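Local coordinates for protein putative neuraminyllactose-binding hemagglutinin homolog (Helicobacter pylori, PDB 3BGH) that is of uncertain function but, as a flagellar sheath adhesin homologous to a neuraminyllactose-binding hemagglutinin, may bind sialylated host glycans at the bacterial outer membrane, at residues 40-45 and 99-104; 155-160 and 191-196. One frame throughout, in Å; residues are numbered along the deposited sequence.

Interaction 1 of 2, residues 40-45 and 99-104; sequences VLIEPK and VLRMDG
I42 leans over V99 where residues 40-42 and 99-104 run side by side in parallel, the axes of these short strand segments 4.8 Å apart. Its CB starts beside the carbonyl oxygen of L100, the same oxygen that takes the I42 N-H. CG1 is set opposite the carbonyl carbon (chi1 -62°), which turns it toward the partner strand and brings it alongside both L100 O and V99 CG1. CD1 closes the chain at 3.8 Å from V99 CG1 and also touches the aliphatic CD of R101 at 4.0 Å. Next to it V40 and V99 lie parallel, CG1 to CG1 at 3.9 Å, while on the other face L41 CD1 meets L100 CB at 3.8 Å.

The backbone is paired in two ladders. L100 N bonds almost straight to V40 O at 2.8 Å (166° at the hydrogen), and I42 N answers to L100 O. One extra residue then intervenes around E43 and P44, and the register slips by one: pairing resumes with K45 N on M102 O at 2.9 Å and G104 N on K45 O, the latter more bent (137°). In the slip, P44 CB rests against M102 CB. K45 CB lies 3.5 Å from D103 OD1, while its amine turns away to a salt bridge with D84.

Helix 54-73 packs on the L41 and M102 side, touching L41 through F65 and S69 and M102 through L64 and L68. Strand 78-82 bonds to L41 on one flank, and strand 123-137 pairs with V99 and R101 on the other.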
# COMPACT_ATOMS: atom_id res chain seq x y z
N VAL A 40 -18.17 -20.08 4.24
CA VAL A 40 -17.41 -19.77 5.43
C VAL A 40 -16.75 -18.39 5.28
O VAL A 40 -16.07 -18.12 4.30
CB VAL A 40 -16.32 -20.82 5.67
CG1 VAL A 40 -15.50 -20.47 6.88
CG2 VAL A 40 -16.94 -22.15 5.88
N LEU A 41 -16.98 -17.52 6.26
CA LEU A 41 -16.40 -16.19 6.25
C LEU A 41 -15.41 -16.07 7.38
O LEU A 41 -15.77 -16.27 8.53
CB LEU A 41 -17.50 -15.15 6.41
CG LEU A 41 -17.19 -13.78 5.83
CD1 LEU A 41 -17.22 -13.91 4.33
CD2 LEU A 41 -18.19 -12.76 6.31
N ILE A 42 -14.16 -15.76 7.06
CA ILE A 42 -13.09 -15.60 8.04
C ILE A 42 -12.91 -14.12 8.36
O ILE A 42 -13.16 -13.28 7.50
CB ILE A 42 -11.77 -16.21 7.54
CG1 ILE A 42 -11.98 -17.70 7.33
CG2 ILE A 42 -10.64 -16.01 8.52
CD1 ILE A 42 -10.72 -18.44 7.00
N GLU A 43 -12.54 -13.78 9.60
CA GLU A 43 -12.44 -12.39 10.03
C GLU A 43 -11.32 -11.76 9.21
O GLU A 43 -10.23 -12.33 9.16
CB GLU A 43 -12.16 -12.30 11.55
CG GLU A 43 -12.32 -10.87 12.18
CD GLU A 43 -12.15 -10.85 13.73
OE1 GLU A 43 -11.10 -11.33 14.26
OE2 GLU A 43 -13.07 -10.32 14.42
N PRO A 44 -11.57 -10.60 8.56
CA PRO A 44 -10.61 -9.97 7.66
C PRO A 44 -9.38 -9.52 8.44
O PRO A 44 -9.51 -9.01 9.55
CB PRO A 44 -11.35 -8.74 7.13
CG PRO A 44 -12.77 -9.01 7.34
CD PRO A 44 -12.79 -9.77 8.66
N LYS A 45 -8.21 -9.76 7.87
CA LYS A 45 -6.93 -9.28 8.40
C LYS A 45 -6.45 -8.07 7.61
O LYS A 45 -5.93 -8.23 6.51
CB LYS A 45 -5.89 -10.39 8.28
CG LYS A 45 -5.68 -11.19 9.53
CD LYS A 45 -6.75 -12.26 9.75
CE LYS A 45 -6.59 -12.94 11.14
NZ LYS A 45 -7.90 -13.47 11.62
N VAL A 99 -14.85 -20.83 1.08
CA VAL A 99 -14.31 -20.08 2.21
C VAL A 99 -13.80 -18.76 1.66
O VAL A 99 -12.98 -18.76 0.77
CB VAL A 99 -13.14 -20.79 2.86
CG1 VAL A 99 -12.72 -20.03 4.12
CG2 VAL A 99 -13.50 -22.20 3.19
N LEU A 100 -14.32 -17.66 2.17
CA LEU A 100 -13.88 -16.34 1.82
C LEU A 100 -12.98 -15.82 2.93
O LEU A 100 -13.23 -16.03 4.11
CB LEU A 100 -15.07 -15.43 1.63
CG LEU A 100 -16.00 -15.64 0.44
CD1 LEU A 100 -17.09 -14.60 0.51
CD2 LEU A 100 -15.24 -15.48 -0.87
N ARG A 101 -11.92 -15.13 2.52
CA ARG A 101 -10.75 -14.90 3.35
C ARG A 101 -9.99 -13.65 2.82
O ARG A 101 -9.32 -13.71 1.79
CB ARG A 101 -9.90 -16.19 3.35
CG ARG A 101 -8.49 -16.04 3.74
CD ARG A 101 -7.93 -17.33 4.30
NE ARG A 101 -7.02 -17.03 5.41
CZ ARG A 101 -6.13 -17.88 5.92
NH1 ARG A 101 -5.99 -19.10 5.41
NH2 ARG A 101 -5.37 -17.49 6.93
N MET A 102 -10.15 -12.54 3.53
CA MET A 102 -9.70 -11.22 3.12
C MET A 102 -8.43 -10.78 3.88
O MET A 102 -8.41 -10.74 5.11
CB MET A 102 -10.82 -10.19 3.34
CG MET A 102 -10.68 -8.94 2.47
SD MET A 102 -11.88 -7.64 2.89
CE MET A 102 -13.37 -8.69 3.14
N ASP A 103 -7.38 -10.45 3.13
CA ASP A 103 -6.15 -9.92 3.69
C ASP A 103 -5.68 -8.67 2.93
O ASP A 103 -5.96 -8.50 1.74
CB ASP A 103 -5.06 -11.00 3.70
CG ASP A 103 -5.52 -12.29 4.40
OD1 ASP A 103 -5.10 -12.53 5.56
OD2 ASP A 103 -6.30 -13.08 3.80
N GLY A 104 -4.95 -7.81 3.63
CA GLY A 104 -4.44 -6.58 3.04
C GLY A 104 -3.95 -5.53 4.01
O GLY A 104 -3.56 -5.84 5.15

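Interaction 2 of 2, residues 155-160 and 191-196; sequences IKAVIE and RKIMNQ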
# COMPACT_ATOMS: atom_id res chain seq x y z
N ILE A 155 -6.60 7.61 -2.36
CA ILE A 155 -7.67 8.35 -1.70
C ILE A 155 -7.16 9.58 -0.91
O ILE A 155 -6.34 9.45 -0.00
CB ILE A 155 -8.54 7.41 -0.84
CG1 ILE A 155 -9.17 6.33 -1.76
CG2 ILE A 155 -9.61 8.20 -0.16
CD1 ILE A 155 -10.05 5.31 -1.08
N LYS A 156 -7.68 10.77 -1.23
CA LYS A 156 -7.11 12.03 -0.69
C LYS A 156 -8.04 12.87 0.20
O LYS A 156 -9.26 12.96 -0.02
CB LYS A 156 -6.56 12.95 -1.82
CG LYS A 156 -5.98 12.30 -3.06
CD LYS A 156 -5.37 13.35 -4.04
CE LYS A 156 -5.01 12.76 -5.41
NZ LYS A 156 -3.74 13.36 -6.01
N ALA A 157 -7.44 13.51 1.20
CA ALA A 157 -8.12 14.52 1.98
C ALA A 157 -7.27 15.77 2.07
O ALA A 157 -6.11 15.74 2.45
CB ALA A 157 -8.44 13.98 3.35
N VAL A 158 -7.89 16.90 1.75
CA VAL A 158 -7.22 18.18 1.86
C VAL A 158 -7.16 18.60 3.32
O VAL A 158 -8.18 18.59 4.02
CB VAL A 158 -7.94 19.22 1.05
CG1 VAL A 158 -7.24 20.56 1.21
CG2 VAL A 158 -7.97 18.79 -0.38
N ILE A 159 -5.96 18.95 3.78
CA ILE A 159 -5.78 19.45 5.13
C ILE A 159 -5.52 20.96 5.17
O ILE A 159 -5.86 21.63 6.15
CB ILE A 159 -4.68 18.70 5.91
CG1 ILE A 159 -3.40 18.59 5.09
CG2 ILE A 159 -5.18 17.33 6.29
CD1 ILE A 159 -2.28 17.82 5.82
N GLU A 160 -4.94 21.49 4.10
CA GLU A 160 -4.53 22.87 4.06
C GLU A 160 -4.70 23.45 2.64
O GLU A 160 -4.29 22.82 1.65
CB GLU A 160 -3.08 22.93 4.52
CG GLU A 160 -2.53 24.29 4.84
CD GLU A 160 -1.16 24.19 5.51
OE1 GLU A 160 -1.02 23.34 6.41
OE2 GLU A 160 -0.22 24.94 5.13
N ARG A 191 -10.15 9.83 9.16
CA ARG A 191 -11.55 9.46 9.21
C ARG A 191 -12.24 9.48 7.83
O ARG A 191 -12.95 8.53 7.48
CB ARG A 191 -12.25 10.31 10.27
CG ARG A 191 -12.67 9.49 11.45
CD ARG A 191 -12.46 10.12 12.81
NE ARG A 191 -13.46 11.13 13.12
CZ ARG A 191 -13.66 11.64 14.34
NH1 ARG A 191 -12.96 11.21 15.40
NH2 ARG A 191 -14.59 12.57 14.50
N LYS A 192 -12.00 10.54 7.06
CA LYS A 192 -12.55 10.72 5.69
C LYS A 192 -12.00 9.72 4.70
O LYS A 192 -12.76 9.13 3.94
CB LYS A 192 -12.29 12.13 5.16
CG LYS A 192 -13.17 13.23 5.78
CD LYS A 192 -13.11 14.50 4.97
CE LYS A 192 -12.09 15.48 5.55
NZ LYS A 192 -11.78 16.58 4.56
N ILE A 193 -10.69 9.53 4.73
CA ILE A 193 -10.03 8.62 3.83
C ILE A 193 -10.49 7.19 4.06
O ILE A 193 -10.82 6.48 3.10
CB ILE A 193 -8.48 8.77 3.93
CG1 ILE A 193 -8.06 10.07 3.22
CG2 ILE A 193 -7.76 7.52 3.39
CD1 ILE A 193 -6.64 10.56 3.52
N MET A 194 -10.53 6.79 5.34
CA MET A 194 -10.98 5.46 5.74
C MET A 194 -12.46 5.22 5.37
O MET A 194 -12.78 4.13 4.92
CB MET A 194 -10.79 5.20 7.26
CG MET A 194 -9.44 5.53 7.85
SD MET A 194 -8.80 4.12 8.76
CE MET A 194 -8.30 3.23 7.30
N ASN A 195 -13.33 6.20 5.59
CA ASN A 195 -14.72 6.05 5.15
C ASN A 195 -14.80 5.81 3.66
O ASN A 195 -15.59 4.99 3.24
CB ASN A 195 -15.60 7.26 5.50
CG ASN A 195 -15.88 7.37 6.99
OD1 ASN A 195 -15.72 6.40 7.73
ND2 ASN A 195 -16.25 8.55 7.44
N GLN A 196 -14.02 6.56 2.88
CA GLN A 196 -14.03 6.39 1.43
C GLN A 196 -13.46 5.03 1.09
O GLN A 196 -13.93 4.41 0.16
CB GLN A 196 -13.21 7.45 0.72
CG GLN A 196 -13.84 8.80 0.53
CD GLN A 196 -12.91 9.73 -0.28
OE1 GLN A 196 -12.43 10.75 0.24
NE2 GLN A 196 -12.65 9.38 -1.54
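Helix 186-208 packs back on strand 144-161, the edge strand of the sheet that precedes it in the chain: the segments 156-160 and 191-196 run nearly antiparallel (164°), their axes 7.9 Å apart at closest. No hydrogen bond crosses between the segments; the contact is made by side chains, chiefly I155, A157, I193 and Q196.

I155 lies just ahead of the regular strand and sends its side chain toward the helix. Its CG2 is set opposite the backbone nitrogen (chi1 -60° for CG1), and this branch sits over the flat face of the Q196 amide, at 3.5 Å from Q196 NE2 and 3.6 Å from Q196 CD. I155 and Q196 run past one another head to tail, and I155 CD1 goes on to brush the Q196 backbone carbonyl. The same CG2 also meets I193 CG2 at 4.1 Å.

I193 reaches across to the strand. Its CG1 and CD1 both lie 3.7 Å from I155 O, and CD1 continues to the backbone N of A157 and to A157 CB, the latter at 3.9 Å. The small methyl of A157 thus lets the isoleucine come close to the strand backbone. K192 stretches beside the strand, its NZ stopping 4.2 Å from V158 O, too far for a hydrogen bond. K156 points away from the helix and forms a salt bridge with E114.

Strand 123-137 pairs with this strand through S128, D126 and V124; I159 and E160 both face V124, a classic beta bulge. A189 extends the helix packing onto A157 and I159, while beneath the helix I193 reaches I108 and M194 reaches V106, both of strand 98-114.

From the N terminus, interaction 1 comes first: strand 38-48 leads through helix 54-73, strand 78-82 and helix 90-95 before strand 98-114 returns to its side, closing a loop of 53 residues. Strand 98-114 then continues into strands 123-137 and 144-161, and interaction 2 opens only there, closing a second loop of 30 residues that includes the unmodelled 163-181. The two loops are in series, neither nested nor crossed. Their centres lie about 25 Å apart, yet both involve the same sheet: interaction 1 joins two of its parallel strands, 38-48 and 98-114, whereas interaction 2 lays helix 186-208 against its edge strand. Strand 98-114 links them, since it also touches that helix.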